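Local coordinates for mandelate racemase/muconate lactonizing enzyme family protein (Sorangium cellulosum, PDB 3S5S), which is of unassigned function but belongs to the enolase superfamily, whose members pair an alpha+beta capping domain with a modified beta/alpha-barrel, at residues Arg83-Val88 with Glu279-Ala284; Ile270-Gly275 with Met306-Cys311. All blocks are in the same frame, centred on the assembly; numbering follows the deposited sequence.

Contact 1. Residues Arg83-Val88 with Glu279-Ala284; sequences RAWRAV and EALDIA. With SO4 (sulfate ion), chain C.
Trp85 and Leu281 meet where the far corner of the indole comes against a methyl group: Trp85 CH2 lies 3.7 Å from Leu281 CD1, which sits at the edge of the ring, near its plane, and the two side chains cross at about a right angle. Next to them runs Arg86, a long arm that can be followed outward. From CB it first reaches CG, and this methylene rests over one face of the neighbouring indole, on the rim side, 3.8 Å above the plane. A turn about the CG-CD bond (chi3 -141°) carries the planar head past the outer corner of the indole, so that Trp85 CH2 stands 3.3 Å from the plane of one guanidinium face, off centre. NE is used by the second subunit, bonding to the carbonyl oxygen of its Phe127. NH1 passes Leu281 CD1 at 4.2 Å and stays 4.6 Å from Asp282 OD1, too far for a salt bridge, though the opposite charges probably attract; the other carboxylate oxygen, OD2, is paired with Arg288 of the second subunit. At the tip, NH2 reaches a sulfate ion, probably from the crystallisation liquor, with two weak hydrogen bonds, Arg86 NH2 lying 3.1 Å from sulfate O1 and 3.1 Å from O3. Both are strongly bent, with N-H...O angles near 125°. Sulfate O3 also lies in the plane of the indole at its edge, 3.5 Å from Trp85 CZ2, while Trp85 NE1 donates to the carbonyl of Ala125 of the second subunit. The arrangement is an interdomain seam of the enolase-superfamily architecture, where the start of helix 85-96 from the N-terminal capping domain meets barrel helix 272-289, here doubling as part of the dimer interface.

Contact 2. Residues Ile270-Gly275 with Met306-Cys311; sequences IKLMKG and MTASAC
Leu272 and Ser309 have the nearest CA atoms of the two segments, 6.6 Å apart, where the first turn of helix 272-289, only loosely hydrogen-bonded, faces the middle of helix 303-316. Leu272 sets out toward the other helix and supplies the apolar part of the contact. With chi1 -59° its CG is turned away from its own carbonyl carbon, and the branch ending in CD1 is laid against the helix backbone, 3.9 Å from Ala308 C, and touches the methyl of Ala308, with CD1 to CB 4.1 Å. Ser309 comes in alongside, its OG 3.7 Å from Leu272 CG. The same hydroxyl holds a water at 2.7 Å from Ser309 OG, and this water in turn accepts the backbone N-H of Leu272, 2.7 Å from Leu272 N. One bridging water therefore satisfies an amide at the buried start of a helix and ties it to the next helix; a weak bond from Ser309 OG to Ala305 O adds to the hold on the hydroxyl. Helix 101-117 of the N-terminal domain closes over the pair, Cys105 against Leu272 and Thr109 against Ala308, and Phe312 also packs on Leu272. Strand 267-270, which leads into helix 272-289, runs parallel to strand 293-296, so the two helices belong to successive beta/alpha units of the barrel.

In the fold
Helix 272-289 serves both contacts: its first turn enters contact 2, and the residues from Glu279 onward enter contact 1, with the two centres 13 Å apart. They touch directly, Ala280 CB packing 3.6 Å from Leu272 CD2, and Ile270 packs against Ile283 and Ala284. Contact 2 is buried near the middle of the chain, joins consecutive barrel helices, and relies on small side chains, one leucine and a bridging water. Contact 1 lies farther out, its centre about 17 Å from the centre of the chain, is partly buried, and brings together two domains and a second subunit through an aromatic ring, an arginine and an anion.

Contact 1. Residues Arg83-Val88 with Glu279-Ala284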
ATOM      1  N   ARG A  83     -13.627  -9.673  -4.718  1.00 20.46           N
ATOM      2  CA  ARG A  83     -12.386  -9.436  -5.438  1.00 20.53           C
ATOM      3  C   ARG A  83     -12.097  -7.935  -5.534  1.00 20.73           C
ATOM      4  O   ARG A  83     -10.934  -7.535  -5.657  1.00 20.46           O
ATOM      5  CB  ARG A  83     -12.398 -10.082  -6.822  1.00 21.71           C
ATOM      6  CG  ARG A  83     -12.559 -11.623  -6.804  1.00 22.64           C
ATOM      7  CD  ARG A  83     -12.671 -12.211  -8.197  1.00 22.59           C
ATOM      8  NE  ARG A  83     -13.808 -11.646  -8.907  1.00 20.75           N
ATOM      9  CZ  ARG A  83     -14.064 -11.844 -10.193  1.00 22.22           C
ATOM     10  NH1 ARG A  83     -13.248 -12.600 -10.937  1.00 19.49           N
ATOM     11  NH2 ARG A  83     -15.120 -11.249 -10.745  1.00 19.04           N
ATOM     12  N   ALA A  84     -13.136  -7.109  -5.437  1.00 20.92           N
ATOM     13  CA  ALA A  84     -12.989  -5.641  -5.543  1.00 21.44           C
ATOM     14  C   ALA A  84     -12.895  -4.953  -4.162  1.00 21.36           C
ATOM     15  O   ALA A  84     -13.441  -3.864  -3.947  1.00 22.95           O
ATOM     16  CB  ALA A  84     -14.138  -5.037  -6.397  1.00 21.21           C
ATOM     17  N   TRP A  85     -12.173  -5.574  -3.240  1.00 20.85           N
ATOM     18  CA  TRP A  85     -12.100  -5.069  -1.872  1.00 21.02           C
ATOM     19  C   TRP A  85     -11.661  -3.600  -1.774  1.00 21.10           C
ATOM     20  O   TRP A  85     -12.162  -2.871  -0.907  1.00 20.78           O
ATOM     21  CB  TRP A  85     -11.254  -5.990  -0.971  1.00 19.05           C
ATOM     22  CG  TRP A  85      -9.812  -6.099  -1.384  1.00 21.13           C
ATOM     23  CD1 TRP A  85      -9.268  -6.922  -2.375  1.00 19.71           C
ATOM     24  CD2 TRP A  85      -8.712  -5.367  -0.827  1.00 18.82           C
ATOM     25  NE1 TRP A  85      -7.922  -6.746  -2.439  1.00 19.84           N
ATOM     26  CE2 TRP A  85      -7.543  -5.796  -1.512  1.00 20.09           C
ATOM     27  CE3 TRP A  85      -8.597  -4.412   0.205  1.00 17.54           C
ATOM     28  CZ2 TRP A  85      -6.272  -5.310  -1.197  1.00 18.18           C
ATOM     29  CZ3 TRP A  85      -7.326  -3.908   0.512  1.00 17.48           C
ATOM     30  CH2 TRP A  85      -6.178  -4.351  -0.216  1.00 17.13           C
ATOM     31  N   ARG A  86     -10.771  -3.135  -2.655  1.00 21.28           N
ATOM     32  CA  ARG A  86     -10.398  -1.714  -2.562  1.00 21.92           C
ATOM     33  C   ARG A  86     -11.455  -0.757  -3.045  1.00 22.89           C
ATOM     34  O   ARG A  86     -11.433   0.408  -2.655  1.00 23.32           O
ATOM     35  CB  ARG A  86      -9.113  -1.354  -3.271  1.00 22.14           C
ATOM     36  CG  ARG A  86      -7.928  -1.602  -2.464  1.00 22.67           C
ATOM     37  CD  ARG A  86      -6.717  -0.967  -3.080  1.00 27.57           C
ATOM     38  NE  ARG A  86      -5.590  -1.870  -2.901  1.00 34.29           N
ATOM     39  CZ  ARG A  86      -4.651  -1.789  -1.965  1.00 32.57           C
ATOM     40  NH1 ARG A  86      -4.622  -0.779  -1.107  1.00 32.40           N
ATOM     41  NH2 ARG A  86      -3.715  -2.730  -1.947  1.00 31.10           N
ATOM     42  N   ALA A  87     -12.322  -1.213  -3.956  1.00 24.15           N
ATOM     43  CA  ALA A  87     -13.406  -0.376  -4.465  1.00 23.94           C
ATOM     44  C   ALA A  87     -14.441  -0.250  -3.360  1.00 23.95           C
ATOM     45  O   ALA A  87     -15.007   0.810  -3.180  1.00 24.48           O
ATOM     46  CB  ALA A  87     -14.031  -1.016  -5.664  1.00 24.36           C
ATOM     47  N   VAL A  88     -14.696  -1.360  -2.665  1.00 23.05           N
ATOM     48  CA  VAL A  88     -15.587  -1.400  -1.536  1.00 24.22           C
ATOM     49  C   VAL A  88     -15.134  -0.454  -0.417  1.00 24.72           C
ATOM     50  O   VAL A  88     -15.947   0.345   0.059  1.00 26.37           O
ATOM     51  CB  VAL A  88     -15.834  -2.851  -1.033  1.00 23.43           C
ATOM     52  CG1 VAL A  88     -16.735  -2.857   0.143  1.00 22.40           C
ATOM     53  CG2 VAL A  88     -16.517  -3.673  -2.152  1.00 24.95           C
ATOM     54  N   GLU A 279      -6.795   2.086   4.392  0.50 22.54           N
ATOM     55  CA  GLU A 279      -6.200   3.279   5.005  0.50 22.91           C
ATOM     56  C   GLU A 279      -4.868   2.867   5.667  0.50 21.96           C
ATOM     57  O   GLU A 279      -3.824   3.426   5.363  0.50 22.19           O
ATOM     58  CB  GLU A 279      -7.215   4.036   5.940  0.50 23.44           C
ATOM     59  CG  GLU A 279      -7.927   5.310   5.264  0.50 25.79           C
ATOM     60  CD  GLU A 279      -9.248   5.854   5.952  0.50 27.25           C
ATOM     61  OE1 GLU A 279      -9.247   6.295   7.126  0.50 30.05           O
ATOM     62  OE2 GLU A 279     -10.297   5.889   5.295  0.50 23.24           O
ATOM     63  N   ALA A 280      -4.911   1.811   6.473  1.00 21.06           N
ATOM     64  CA  ALA A 280      -3.749   1.253   7.175  1.00 20.90           C
ATOM     65  C   ALA A 280      -2.557   0.799   6.283  1.00 21.40           C
ATOM     66  O   ALA A 280      -1.382   1.128   6.573  1.00 21.27           O
ATOM     67  CB  ALA A 280      -4.185   0.164   8.110  1.00 20.23           C
ATOM     68  N   LEU A 281      -2.852   0.106   5.184  1.00 21.65           N
ATOM     69  CA  LEU A 281      -1.803  -0.193   4.164  1.00 23.11           C
ATOM     70  C   LEU A 281      -1.064   1.054   3.663  1.00 22.95           C
ATOM     71  O   LEU A 281       0.151   1.042   3.525  1.00 23.50           O
ATOM     72  CB  LEU A 281      -2.378  -1.018   2.969  1.00 22.30           C
ATOM     73  CG  LEU A 281      -2.837  -2.432   3.380  1.00 23.09           C
ATOM     74  CD1 LEU A 281      -3.674  -3.140   2.290  1.00 21.07           C
ATOM     75  CD2 LEU A 281      -1.647  -3.274   3.758  1.00 20.96           C
ATOM     76  N   ASP A 282      -1.808   2.122   3.403  1.00 23.97           N
ATOM     77  CA  ASP A 282      -1.235   3.365   2.867  1.00 25.27           C
ATOM     78  C   ASP A 282      -0.384   4.041   3.943  1.00 25.26           C
ATOM     79  O   ASP A 282       0.740   4.494   3.652  1.00 28.12           O
ATOM     80  CB  ASP A 282      -2.328   4.301   2.303  1.00 25.92           C
ATOM     81  CG  ASP A 282      -2.896   3.821   0.924  1.00 31.78           C
ATOM     82  OD1 ASP A 282      -2.282   2.914   0.306  1.00 37.90           O
ATOM     83  OD2 ASP A 282      -3.960   4.329   0.431  1.00 37.10           O
ATOM     84  N   ILE A 283      -0.885   4.089   5.179  1.00 23.60           N
ATOM     85  CA  ILE A 283      -0.165   4.686   6.295  1.00 22.67           C
ATOM     86  C   ILE A 283       1.170   3.981   6.567  1.00 22.27           C
ATOM     87  O   ILE A 283       2.166   4.627   6.758  1.00 22.98           O
ATOM     88  CB  ILE A 283      -1.011   4.645   7.613  1.00 23.23           C
ATOM     89  CG1 ILE A 283      -2.176   5.607   7.568  1.00 21.31           C
ATOM     90  CG2 ILE A 283      -0.169   4.917   8.856  1.00 19.85           C
ATOM     91  CD1 ILE A 283      -3.217   5.167   8.608  1.00 19.31           C
ATOM     92  N   ALA A 284       1.176   2.664   6.644  1.00 21.25           N
ATOM     93  CA  ALA A 284       2.439   1.925   6.753  1.00 21.03           C
ATOM     94  C   ALA A 284       3.465   2.348   5.674  1.00 21.76           C
ATOM     95  O   ALA A 284       4.639   2.591   5.969  1.00 23.66           O
ATOM     96  CB  ALA A 284       2.162   0.445   6.657  1.00 19.48           C
TER
HETATM   97  S   SO4 C 390      -1.619  -5.726  -1.429  1.00 57.09           S
HETATM   98  O1  SO4 C 390      -1.172  -4.347  -1.037  1.00 49.74           O
HETATM   99  O2  SO4 C 390      -1.566  -6.664  -0.241  1.00 48.75           O
HETATM  100  O3  SO4 C 390      -2.920  -5.690  -2.154  1.00 46.52           O
HETATM  101  O4  SO4 C 390      -0.659  -6.178  -2.438  1.00 53.81           O

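Contact 2. Residues Ile270-Gly275 with Met306-Cys311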
ATOM      1  N   ILE A 270      -0.346   2.511  14.164  1.00 21.20           N
ATOM      2  CA  ILE A 270      -1.309   2.157  13.134  1.00 20.30           C
ATOM      3  C   ILE A 270      -2.319   1.222  13.766  1.00 20.43           C
ATOM      4  O   ILE A 270      -1.948   0.232  14.417  1.00 19.67           O
ATOM      5  CB  ILE A 270      -0.575   1.392  11.978  1.00 19.68           C
ATOM      6  CG1 ILE A 270       0.533   2.244  11.372  1.00 19.87           C
ATOM      7  CG2 ILE A 270      -1.508   0.956  10.894  1.00 15.64           C
ATOM      8  CD1 ILE A 270       1.406   1.492  10.308  1.00 17.77           C
ATOM      9  N   LYS A 271      -3.598   1.504  13.542  1.00 21.12           N
ATOM     10  CA  LYS A 271      -4.675   0.586  13.956  1.00 20.61           C
ATOM     11  C   LYS A 271      -5.579   0.335  12.784  1.00 19.93           C
ATOM     12  O   LYS A 271      -5.989   1.287  12.138  1.00 19.67           O
ATOM     13  CB  LYS A 271      -5.488   1.195  15.097  1.00 21.19           C
ATOM     14  CG  LYS A 271      -4.625   1.517  16.306  1.00 22.69           C
ATOM     15  CD  LYS A 271      -5.436   1.989  17.425  1.00 24.34           C
ATOM     16  CE  LYS A 271      -4.554   2.812  18.267  1.00 26.40           C
ATOM     17  NZ  LYS A 271      -5.222   3.065  19.568  1.00 31.10           N
ATOM     18  N   LEU A 272      -5.928  -0.931  12.533  1.00 19.43           N
ATOM     19  CA  LEU A 272      -6.877  -1.257  11.468  1.00 18.91           C
ATOM     20  C   LEU A 272      -8.223  -0.559  11.695  1.00 19.21           C
ATOM     21  O   LEU A 272      -8.903  -0.167  10.720  1.00 19.70           O
ATOM     22  CB  LEU A 272      -7.052  -2.768  11.341  1.00 18.93           C
ATOM     23  CG  LEU A 272      -5.769  -3.556  11.038  1.00 19.98           C
ATOM     24  CD1 LEU A 272      -6.081  -4.953  10.504  1.00 16.68           C
ATOM     25  CD2 LEU A 272      -4.909  -2.817  10.047  1.00 19.10           C
ATOM     26  N   MET A 273      -8.539  -0.319  12.973  1.00 19.01           N
ATOM     27  CA  MET A 273      -9.859   0.088  13.414  1.00 19.17           C
ATOM     28  C   MET A 273     -10.132   1.573  13.319  1.00 20.96           C
ATOM     29  O   MET A 273     -11.306   1.974  13.406  1.00 20.84           O
ATOM     30  CB  MET A 273     -10.128  -0.378  14.842  1.00 19.17           C
ATOM     31  CG  MET A 273     -11.650  -0.468  15.146  1.00 18.21           C
ATOM     32  SD  MET A 273     -12.466  -1.927  14.499  1.00  9.16           S
ATOM     33  CE  MET A 273     -11.277  -3.114  15.065  1.00 10.20           C
ATOM     34  N   LYS A 274      -9.075   2.393  13.160  1.00 21.54           N
ATOM     35  CA  LYS A 274      -9.266   3.838  13.052  1.00 22.74           C
ATOM     36  C   LYS A 274      -9.863   4.155  11.697  1.00 23.02           C
ATOM     37  O   LYS A 274     -10.696   5.043  11.594  1.00 24.15           O
ATOM     38  CB  LYS A 274      -7.947   4.612  13.107  1.00 23.86           C
ATOM     39  CG  LYS A 274      -7.242   4.812  14.417  1.00 26.86           C
ATOM     40  CD  LYS A 274      -5.841   5.319  14.051  1.00 34.37           C
ATOM     41  CE  LYS A 274      -5.141   6.013  15.174  1.00 36.58           C
ATOM     42  NZ  LYS A 274      -3.662   5.858  15.024  1.00 36.35           N
ATOM     43  N   GLY A 275      -9.403   3.451  10.651  1.00 22.63           N
ATOM     44  CA  GLY A 275      -9.804   3.766   9.256  1.00 22.36           C
ATOM     45  C   GLY A 275      -9.852   2.604   8.272  1.00 22.04           C
ATOM     46  O   GLY A 275      -9.918   2.824   7.051  1.00 23.69           O
ATOM     47  N   MET A 306      -7.659  -8.562  16.677  1.00 19.83           N
ATOM     48  CA  MET A 306      -6.248  -8.673  17.040  1.00 19.76           C
ATOM     49  C   MET A 306      -5.447  -9.566  16.062  1.00 20.65           C
ATOM     50  O   MET A 306      -4.376  -9.154  15.558  1.00 18.80           O
ATOM     51  CB  MET A 306      -6.074  -9.098  18.462  1.00 20.99           C
ATOM     52  CG  MET A 306      -6.334  -7.995  19.477  1.00 24.95           C
ATOM     53  SD  MET A 306      -4.808  -7.202  20.033  1.00 32.09           S
ATOM     54  CE  MET A 306      -5.272  -5.467  20.232  1.00 22.32           C
ATOM     55  N   THR A 307      -5.970 -10.758  15.748  1.00 20.97           N
ATOM     56  CA  THR A 307      -5.277 -11.597  14.778  1.00 20.85           C
ATOM     57  C   THR A 307      -5.201 -10.893  13.421  1.00 20.56           C
ATOM     58  O   THR A 307      -4.183 -10.930  12.748  1.00 21.65           O
ATOM     59  CB  THR A 307      -5.903 -12.983  14.597  1.00 20.88           C
ATOM     60  OG1 THR A 307      -6.192 -13.544  15.884  1.00 21.93           O
ATOM     61  CG2 THR A 307      -4.904 -13.884  13.895  1.00 19.69           C
ATOM     62  N   ALA A 308      -6.265 -10.244  13.009  1.00 19.89           N
ATOM     63  CA  ALA A 308      -6.177  -9.466  11.774  1.00 19.45           C
ATOM     64  C   ALA A 308      -4.986  -8.494  11.810  1.00 18.81           C
ATOM     65  O   ALA A 308      -4.231  -8.415  10.860  1.00 19.50           O
ATOM     66  CB  ALA A 308      -7.494  -8.704  11.518  1.00 18.37           C
ATOM     67  N   SER A 309      -4.842  -7.743  12.894  1.00 19.02           N
ATOM     68  CA  SER A 309      -3.691  -6.859  13.106  1.00 19.13           C
ATOM     69  C   SER A 309      -2.344  -7.555  13.113  1.00 19.64           C
ATOM     70  O   SER A 309      -1.383  -7.027  12.576  1.00 19.85           O
ATOM     71  CB  SER A 309      -3.837  -6.118  14.418  1.00 19.36           C
ATOM     72  OG  SER A 309      -4.883  -5.146  14.299  1.00 20.88           O
ATOM     73  N   ALA A 310      -2.248  -8.741  13.716  1.00 20.61           N
ATOM     74  CA  ALA A 310      -0.960  -9.407  13.782  1.00 20.26           C
ATOM     75  C   ALA A 310      -0.591  -9.871  12.371  1.00 20.60           C
ATOM     76  O   ALA A 310       0.547  -9.700  11.955  1.00 22.65           O
ATOM     77  CB  ALA A 310      -0.976 -10.510  14.773  1.00 19.84           C
ATOM     78  N   CYS A 311      -1.565 -10.361  11.600  1.00 21.21           N
ATOM     79  CA  CYS A 311      -1.346 -10.777  10.206  1.00 20.78           C
ATOM     80  C   CYS A 311      -0.828  -9.597   9.415  1.00 20.03           C
ATOM     81  O   CYS A 311       0.085  -9.745   8.603  1.00 19.60           O
ATOM     82  CB  CYS A 311      -2.645 -11.242   9.567  1.00 20.72           C
ATOM     83  SG  CYS A 311      -3.202 -12.849  10.113  1.00 27.35           S
TER
HETATM   84  O   HOH W   1      -4.503  -2.444  14.219  1.00 18.18           O